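Local structure of Cel44C (Paenibacillus polymyxa, 2YIH) at residues Y28-N39 with V401-N410. The protein is the family 44 glycoside hydrolase part of a longer enzyme and hydrolyses xyloglucan, probably also cleaving internal beta-1,4-glucosidic bonds of cellulose. The protein carries 8 engineered substitutions. Sequence-based numbering, arbitrary orientation.
With SO4 (sulfate ion), chain E.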
loop_
_atom_site.group_PDB
_atom_site.type_symbol
_atom_site.label_atom_id
_atom_site.label_comp_id
_atom_site.label_asym_id
_atom_site.label_seq_id
_atom_site.Cartn_x
_atom_site.Cartn_y
_atom_site.Cartn_z
ATOM N N TYR A 28 -5.123 5.279 3.615
ATOM C CA TYR A 28 -4.559 5.260 4.968
ATOM C C TYR A 28 -4.428 3.825 5.463
ATOM O O TYR A 28 -5.269 3.319 6.244
ATOM C CB TYR A 28 -5.438 6.108 5.911
ATOM C CG TYR A 28 -5.747 7.492 5.312
ATOM C CD1 TYR A 28 -4.766 8.481 5.255
ATOM C CD2 TYR A 28 -7.011 7.786 4.801
ATOM C CE1 TYR A 28 -5.006 9.725 4.629
ATOM C CE2 TYR A 28 -7.291 9.064 4.225
ATOM C CZ TYR A 28 -6.284 10.019 4.155
ATOM O OH TYR A 28 -6.539 11.268 3.589
ATOM N N GLY A 29 -3.382 3.161 5.008
ATOM C CA GLY A 29 -3.319 1.734 5.201
ATOM C C GLY A 29 -1.922 1.310 5.531
ATOM O O GLY A 29 -0.955 2.010 5.226
ATOM N N THR A 30 -1.804 0.117 6.095
ATOM C CA THR A 30 -0.473 -0.346 6.452
ATOM C C THR A 30 -0.363 -1.855 6.312
ATOM O O THR A 30 -1.373 -2.552 6.121
ATOM C CB THR A 30 -0.079 0.124 7.882
ATOM O OG1 THR A 30 1.344 -0.081 8.074
ATOM C CG2 THR A 30 -0.909 -0.653 8.940
ATOM N N ASN A 31 0.886 -2.324 6.349
ATOM C CA ASN A 31 1.197 -3.739 6.484
ATOM C C ASN A 31 1.382 -4.038 7.959
ATOM O O ASN A 31 0.419 -4.386 8.638
ATOM C CB ASN A 31 2.457 -4.066 5.661
ATOM C CG ASN A 31 2.129 -4.217 4.198
ATOM O OD1 ASN A 31 1.634 -5.272 3.789
ATOM N ND2 ASN A 31 2.339 -3.160 3.411
ATOM N N GLN A 32 2.578 -3.777 8.486
ATOM C CA GLN A 32 2.785 -3.920 9.937
ATOM C C GLN A 32 1.982 -2.871 10.655
ATOM O O GLN A 32 1.981 -1.700 10.249
ATOM C CB GLN A 32 4.268 -3.699 10.280
ATOM C CG GLN A 32 5.205 -4.720 9.609
ATOM C CD GLN A 32 5.703 -4.254 8.265
ATOM O OE1 GLN A 32 5.161 -3.328 7.659
ATOM N NE2 GLN A 32 6.785 -4.878 7.798
ATOM N N ASP A 33 1.276 -3.242 11.717
ATOM C CA ASP A 33 0.726 -2.189 12.559
ATOM C C ASP A 33 1.829 -1.306 13.137
ATOM O O ASP A 33 2.904 -1.800 13.483
ATOM C CB ASP A 33 -0.131 -2.782 13.685
ATOM C CG ASP A 33 -1.324 -3.540 13.148
ATOM O OD1 ASP A 33 -1.984 -3.020 12.222
ATOM O OD2 ASP A 33 -1.621 -4.604 13.703
ATOM N N LEU A 34 1.575 -0.006 13.238
ATOM C CA LEU A 34 2.567 0.939 13.794
ATOM C C LEU A 34 2.292 1.183 15.284
ATOM O O LEU A 34 2.150 0.214 16.046
ATOM C CB LEU A 34 2.619 2.235 12.951
ATOM C CG LEU A 34 2.956 1.990 11.467
ATOM C CD1 LEU A 34 2.941 3.299 10.636
ATOM C CD2 LEU A 34 4.327 1.322 11.311
ATOM N N ALA A 35 2.147 2.438 15.707
ATOM C CA ALA A 35 1.944 2.701 17.140
ATOM C C ALA A 35 0.572 2.293 17.633
ATOM O O ALA A 35 0.426 1.848 18.791
ATOM C CB ALA A 35 2.216 4.164 17.464
ATOM N N GLY A 36 -0.413 2.349 16.747
ATOM C CA GLY A 36 -1.761 1.914 17.091
ATOM C C GLY A 36 -2.739 3.056 17.220
ATOM O O GLY A 36 -3.938 2.831 17.409
ATOM N N ASP A 37 -2.249 4.288 17.137
ATOM C CA ASP A 37 -3.131 5.437 17.199
ATOM C C ASP A 37 -3.124 6.237 15.897
ATOM O O ASP A 37 -3.445 7.436 15.857
ATOM C CB ASP A 37 -2.845 6.312 18.418
ATOM C CG ASP A 37 -1.428 6.851 18.454
ATOM O OD1 ASP A 37 -0.553 6.481 17.641
ATOM O OD2 ASP A 37 -1.194 7.728 19.306
ATOM N N GLU A 38 -2.825 5.550 14.794
ATOM C CA GLU A 38 -2.793 6.237 13.505
ATOM C C GLU A 38 -4.184 6.289 12.881
ATOM O O GLU A 38 -4.352 6.917 11.838
ATOM C CB GLU A 38 -1.855 5.478 12.550
ATOM C CG GLU A 38 -0.330 5.562 12.870
ATOM C CD GLU A 38 0.113 4.586 13.921
ATOM O OE1 GLU A 38 -0.640 3.638 14.257
ATOM O OE2 GLU A 38 1.209 4.788 14.435
ATOM N N ASN A 39 -5.139 5.538 13.441
ATOM C CA ASN A 39 -6.518 5.482 12.887
ATOM C C ASN A 39 -6.525 5.087 11.395
ATOM O O ASN A 39 -7.033 5.807 10.524
ATOM C CB ASN A 39 -7.210 6.834 13.112
ATOM C CG ASN A 39 -8.692 6.812 12.725
ATOM O OD1 ASN A 39 -9.353 5.765 12.817
ATOM N ND2 ASN A 39 -9.204 7.954 12.264
ATOM N N VAL A 401 7.019 8.355 10.323
ATOM C CA VAL A 401 5.944 7.793 9.483
ATOM C C VAL A 401 4.624 7.825 10.240
ATOM O O VAL A 401 3.592 8.235 9.700
ATOM C CB VAL A 401 6.299 6.364 8.994
ATOM C CG1 VAL A 401 5.089 5.748 8.222
ATOM C CG2 VAL A 401 7.512 6.453 8.078
ATOM N N SER A 402 4.646 7.400 11.498
ATOM C CA SER A 402 3.438 7.427 12.305
ATOM C C SER A 402 2.942 8.863 12.422
ATOM O O SER A 402 1.742 9.091 12.381
ATOM C CB SER A 402 3.685 6.810 13.687
ATOM O OG SER A 402 3.955 5.411 13.587
ATOM N N ALA A 403 3.858 9.821 12.564
ATOM C CA ALA A 403 3.452 11.247 12.618
ATOM C C ALA A 403 2.658 11.686 11.385
ATOM O O ALA A 403 1.616 12.307 11.505
ATOM C CB ALA A 403 4.687 12.191 12.788
ATOM N N ALA A 404 3.118 11.270 10.214
ATOM C CA ALA A 404 2.438 11.628 8.953
ATOM C C ALA A 404 1.024 11.067 8.938
ATOM O O ALA A 404 0.077 11.795 8.587
ATOM C CB ALA A 404 3.241 11.132 7.732
ATOM N N TYR A 405 0.862 9.790 9.305
ATOM C CA TYR A 405 -0.503 9.234 9.360
ATOM C C TYR A 405 -1.364 9.991 10.363
ATOM O O TYR A 405 -2.521 10.280 10.087
ATOM C CB TYR A 405 -0.537 7.722 9.685
ATOM C CG TYR A 405 -0.148 6.874 8.489
ATOM C CD1 TYR A 405 -1.083 6.573 7.480
ATOM C CD2 TYR A 405 1.158 6.405 8.359
ATOM C CE1 TYR A 405 -0.705 5.824 6.344
ATOM C CE2 TYR A 405 1.539 5.638 7.250
ATOM C CZ TYR A 405 0.597 5.364 6.243
ATOM O OH TYR A 405 0.963 4.686 5.106
ATOM N N LYS A 406 -0.822 10.226 11.549
ATOM C CA LYS A 406 -1.606 10.894 12.595
ATOM C C LYS A 406 -1.968 12.306 12.141
ATOM O O LYS A 406 -3.046 12.775 12.459
ATOM C CB LYS A 406 -0.837 10.927 13.925
ATOM C CG LYS A 406 -0.771 9.529 14.519
ATOM C CD LYS A 406 0.298 9.366 15.620
ATOM C CE LYS A 406 -0.053 10.183 16.840
ATOM N NZ LYS A 406 1.133 10.290 17.765
ATOM N N LEU A 407 -1.087 12.977 11.399
ATOM C CA LEU A 407 -1.432 14.326 10.935
ATOM C C LEU A 407 -2.696 14.319 10.054
ATOM O O LEU A 407 -3.529 15.268 10.120
ATOM C CB LEU A 407 -0.246 15.018 10.241
ATOM C CG LEU A 407 -0.444 16.524 10.008
ATOM C CD1 LEU A 407 -0.330 17.275 11.316
ATOM C CD2 LEU A 407 0.628 17.029 9.026
ATOM N N TYR A 408 -2.861 13.249 9.263
ATOM C CA TYR A 408 -4.072 13.075 8.442
ATOM C C TYR A 408 -5.263 12.470 9.190
ATOM O O TYR A 408 -6.420 12.744 8.822
ATOM C CB TYR A 408 -3.765 12.178 7.215
ATOM C CG TYR A 408 -3.145 12.947 6.067
ATOM C CD1 TYR A 408 -1.799 13.293 6.080
ATOM C CD2 TYR A 408 -3.936 13.433 5.029
ATOM C CE1 TYR A 408 -1.239 14.027 5.070
ATOM C CE2 TYR A 408 -3.363 14.161 3.966
ATOM C CZ TYR A 408 -2.036 14.484 4.015
ATOM O OH TYR A 408 -1.430 15.200 2.990
ATOM N N ARG A 409 -5.000 11.594 10.182
ATOM C CA ARG A 409 -6.048 10.696 10.654
ATOM C C ARG A 409 -6.290 10.730 12.159
ATOM O O ARG A 409 -7.261 10.168 12.637
ATOM C CB ARG A 409 -5.784 9.257 10.187
ATOM C CG ARG A 409 -5.777 9.110 8.673
ATOM C CD ARG A 409 -7.205 9.026 8.107
ATOM N NE ARG A 409 -7.868 7.821 8.610
ATOM C CZ ARG A 409 -9.132 7.496 8.364
ATOM N NH1 ARG A 409 -9.875 8.282 7.564
ATOM N NH2 ARG A 409 -9.643 6.376 8.898
ATOM N N ASN A 410 -5.436 11.438 12.909
ATOM C CA ASN A 410 -5.664 11.561 14.344
ATOM C C ASN A 410 -4.871 12.751 14.848
ATOM O O ASN A 410 -3.925 12.595 15.632
ATOM C CB ASN A 410 -5.231 10.283 15.098
ATOM C CG ASN A 410 -5.430 10.398 16.591
ATOM O OD1 ASN A 410 -6.171 11.268 17.078
ATOM N ND2 ASN A 410 -4.722 9.540 17.345
HETATM S S SO4 E . -13.120 6.551 7.462
HETATM O O1 SO4 E . -14.153 7.018 8.387
HETATM O O2 SO4 E . -12.454 7.721 6.905
HETATM O O3 SO4 E . -12.196 5.671 8.190
HETATM O O4 SO4 E . -13.784 5.760 6.425
HETATM O O HOH W 1 -0.760 4.208 3.047
HETATM O O HOH W 2 -0.213 10.049 20.503
HETATM O O HOH W 3 1.736 7.513 18.555
#
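The first strand of the TIM barrel and the loop that leaves it pack here on helix 399-409, with R409 lying against Y28 and N39. The CD of R409 sits over one face of the Y28 ring, 3.6 Å from its centroid, in a CH-pi contact. The R409 chain is bent at chi2 (-80°) and chi3 (-64°), which folds the guanidinium back until its plane is 11° from that of the ring. Its NE and NH2 both grip the backbone O of N39 side-on, NE at 2.9 Å. In return N39 ND2 donates to R409 O at 3.0 Å, within its own amide plane. NH1 and NH2 each give a nearly straight bond to a sulfate, probably from the crystallisation liquor. With an alanine in place of R409, N39 O would probably lose both its donors and the face of the Y28 ring the carbon that lies on it.

The helix follows barrel strand 387-390, the eighth and last, so the contact brings the two ends of the barrel sequence together. Two residues before N39, D37 O takes N410 ND2 at 2.9 Å, on a lone pair in the carbonyl plane, while N410 OD1 accepts from N415 N. E38 is bent at chi2, and its carboxylate serves both sides. OE2 accepts from A35 N on its syn side and, in one of the two conformers of S402, from its OG, 2.9 Å away, on the anti side. OE1 takes G36 N, so the turn is tied to its own glutamate. D37 and K406 form a long salt bridge, OD2 to NZ 3.8 Å, and two waters bridge the pair. L34 CD1 lies 4.1 Å from V401 CG1. Deeper in, one water lies between Y405 OH and G29 O.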